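Local coordinates for protein 5'-deoxynucleotidase (Pyrococcus horikoshii, PDB 2CQZ) that probably hydrolyses 2'-deoxyribonucleoside 5'-phosphates to the deoxynucleoside and phosphate, as a metal-dependent homodimeric enzyme of the HD-domain family, at residues D79-L82 against S83-E86. Sequence-based numbering, arbitrary orientation.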
ATOM      1  N   ASP A  79     -10.270  -5.639  15.297  1.00 31.08           N
ATOM      2  CA  ASP A  79     -10.878  -4.415  15.799  1.00 31.64           C
ATOM      3  C   ASP A  79     -12.246  -4.174  15.193  1.00 32.60           C
ATOM      4  O   ASP A  79     -12.400  -3.316  14.324  1.00 33.64           O
ATOM      5  CB  ASP A  79      -9.947  -3.232  15.513  1.00 31.99           C
ATOM      6  CG  ASP A  79     -10.533  -1.902  15.950  1.00 35.68           C
ATOM      7  OD1 ASP A  79     -11.186  -1.852  17.019  1.00 43.90           O
ATOM      8  OD2 ASP A  79     -10.324  -0.901  15.228  1.00 40.10           O
ATOM      9  N   ILE A  80     -13.238  -4.935  15.649  1.00 32.42           N
ATOM     10  CA  ILE A  80     -14.606  -4.796  15.153  1.00 32.25           C
ATOM     11  C   ILE A  80     -15.046  -3.369  15.437  1.00 33.11           C
ATOM     12  O   ILE A  80     -15.109  -2.953  16.583  1.00 32.72           O
ATOM     13  CB  ILE A  80     -15.534  -5.775  15.864  1.00 31.66           C
ATOM     14  CG1 ILE A  80     -15.070  -7.206  15.584  1.00 30.66           C
ATOM     15  CG2 ILE A  80     -16.959  -5.559  15.408  1.00 31.87           C
ATOM     16  CD1 ILE A  80     -15.728  -8.247  16.460  1.00 33.72           C
ATOM     17  N   PRO A  81     -15.355  -2.600  14.386  1.00 35.61           N
ATOM     18  CA  PRO A  81     -15.779  -1.197  14.503  1.00 36.84           C
ATOM     19  C   PRO A  81     -17.077  -0.913  15.277  1.00 38.84           C
ATOM     20  O   PRO A  81     -18.013  -1.712  15.264  1.00 38.42           O
ATOM     21  CB  PRO A  81     -15.846  -0.743  13.043  1.00 36.52           C
ATOM     22  CG  PRO A  81     -16.295  -1.989  12.338  1.00 34.30           C
ATOM     23  CD  PRO A  81     -15.461  -3.068  12.991  1.00 34.98           C
ATOM     24  N   LEU A  82     -17.112   0.241  15.941  1.00 40.44           N
ATOM     25  CA  LEU A  82     -18.265   0.672  16.729  1.00 41.12           C
ATOM     26  C   LEU A  82     -19.553   0.583  15.934  1.00 40.10           C
ATOM     27  O   LEU A  82     -20.607   0.265  16.485  1.00 38.73           O
ATOM     28  CB  LEU A  82     -18.082   2.112  17.209  1.00 42.41           C
ATOM     29  CG  LEU A  82     -18.118   2.350  18.719  1.00 47.53           C
ATOM     30  CD1 LEU A  82     -17.988   3.846  18.994  1.00 52.15           C
ATOM     31  CD2 LEU A  82     -19.420   1.803  19.305  1.00 48.34           C
ATOM     32  N   SER A  83     -19.464   0.871  14.640  1.00 40.01           N
ATOM     33  CA  SER A  83     -20.630   0.822  13.764  1.00 40.95           C
ATOM     34  C   SER A  83     -21.155  -0.603  13.626  1.00 39.52           C
ATOM     35  O   SER A  83     -22.295  -0.822  13.232  1.00 40.93           O
ATOM     36  CB  SER A  83     -20.286   1.369  12.371  1.00 41.10           C
ATOM     37  OG  SER A  83     -19.196   0.664  11.782  1.00 47.03           O
ATOM     38  N   ALA A  84     -20.322  -1.578  13.952  1.00 38.62           N
ATOM     39  CA  ALA A  84     -20.741  -2.966  13.844  1.00 37.80           C
ATOM     40  C   ALA A  84     -21.207  -3.532  15.187  1.00 37.21           C
ATOM     41  O   ALA A  84     -21.944  -4.513  15.225  1.00 35.44           O
ATOM     42  CB  ALA A  84     -19.595  -3.808  13.290  1.00 37.69           C
ATOM     43  N   GLN A  85     -20.785  -2.907  16.279  1.00 37.35           N
ATOM     44  CA  GLN A  85     -21.146  -3.372  17.609  1.00 38.58           C
ATOM     45  C   GLN A  85     -22.632  -3.252  17.958  1.00 38.77           C
ATOM     46  O   GLN A  85     -23.044  -3.573  19.066  1.00 40.09           O
ATOM     47  CB  GLN A  85     -20.282  -2.657  18.648  1.00 38.83           C
ATOM     48  CG  GLN A  85     -18.814  -3.048  18.550  1.00 40.65           C
ATOM     49  CD  GLN A  85     -17.931  -2.237  19.464  1.00 44.37           C
ATOM     50  OE1 GLN A  85     -18.205  -2.112  20.655  1.00 49.61           O
ATOM     51  NE2 GLN A  85     -16.857  -1.685  18.915  1.00 44.93           N
ATOM     52  N   GLU A  86     -23.442  -2.795  17.014  1.00 38.65           N
ATOM     53  CA  GLU A  86     -24.892  -2.767  17.232  1.00 38.25           C
ATOM     54  C   GLU A  86     -25.475  -4.131  16.915  1.00 37.89           C
ATOM     55  O   GLU A  86     -26.598  -4.481  17.254  1.00 38.28           O
ATOM     56  CB  GLU A  86     -25.509  -1.706  16.306  1.00 38.83           C
ATOM     57  CG  GLU A  86     -26.988  -1.458  16.600  1.00 42.79           C
ATOM     58  CD  GLU A  86     -27.739  -1.191  15.309  1.00 45.67           C
ATOM     59  OE1 GLU A  86     -27.276  -0.362  14.529  1.00 42.04           O
ATOM     60  OE2 GLU A  86     -28.833  -1.729  15.143  1.00 46.11           O
TER
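With CG opposite its own carbonyl carbon (chi1 -67°) and the chain extended past it, the side chain of Gln85, about 10 Å from the bound nickel, folds back over the turn and brings its amide to the backbone of Ile80. There NE2 of Gln85 donates to O of Ile80 at 3.2 Å, a bent bond (138° at the hydrogen) that also leaves the planes of both groups by more than 25°. The same oxygen takes a weak bond from Lys90, whose ammonium group pairs with the carboxylate of Asp79. In Ile80, CG1 lies beside the backbone N, which leaves CG2 anti to that N, and this methyl packs against CB of Ala84 at 3.8 Å. CG of Pro81 reaches the same CB at 3.9 Å, leaving the alanine methyl against both residues.

The backbone winds tightly in between. N of Ala84 donates to O of Pro81 over 2.7 Å, approaching from above the carbonyl plane, while N of Gln85 is shared weakly between O of Leu82, again i to i+3, and O of Pro81, one residue further back. Pro81 also rests on Met20 and Ile24 of helix 20-24, and Ile80 and Ala84 meet the second subunit, where Lys100 pairs with Glu86. The pattern is that of consecutive type I turns, a single 3-10-like coil, in the HD-domain loop between helices 74-77 and 90-100 at the subunit interface.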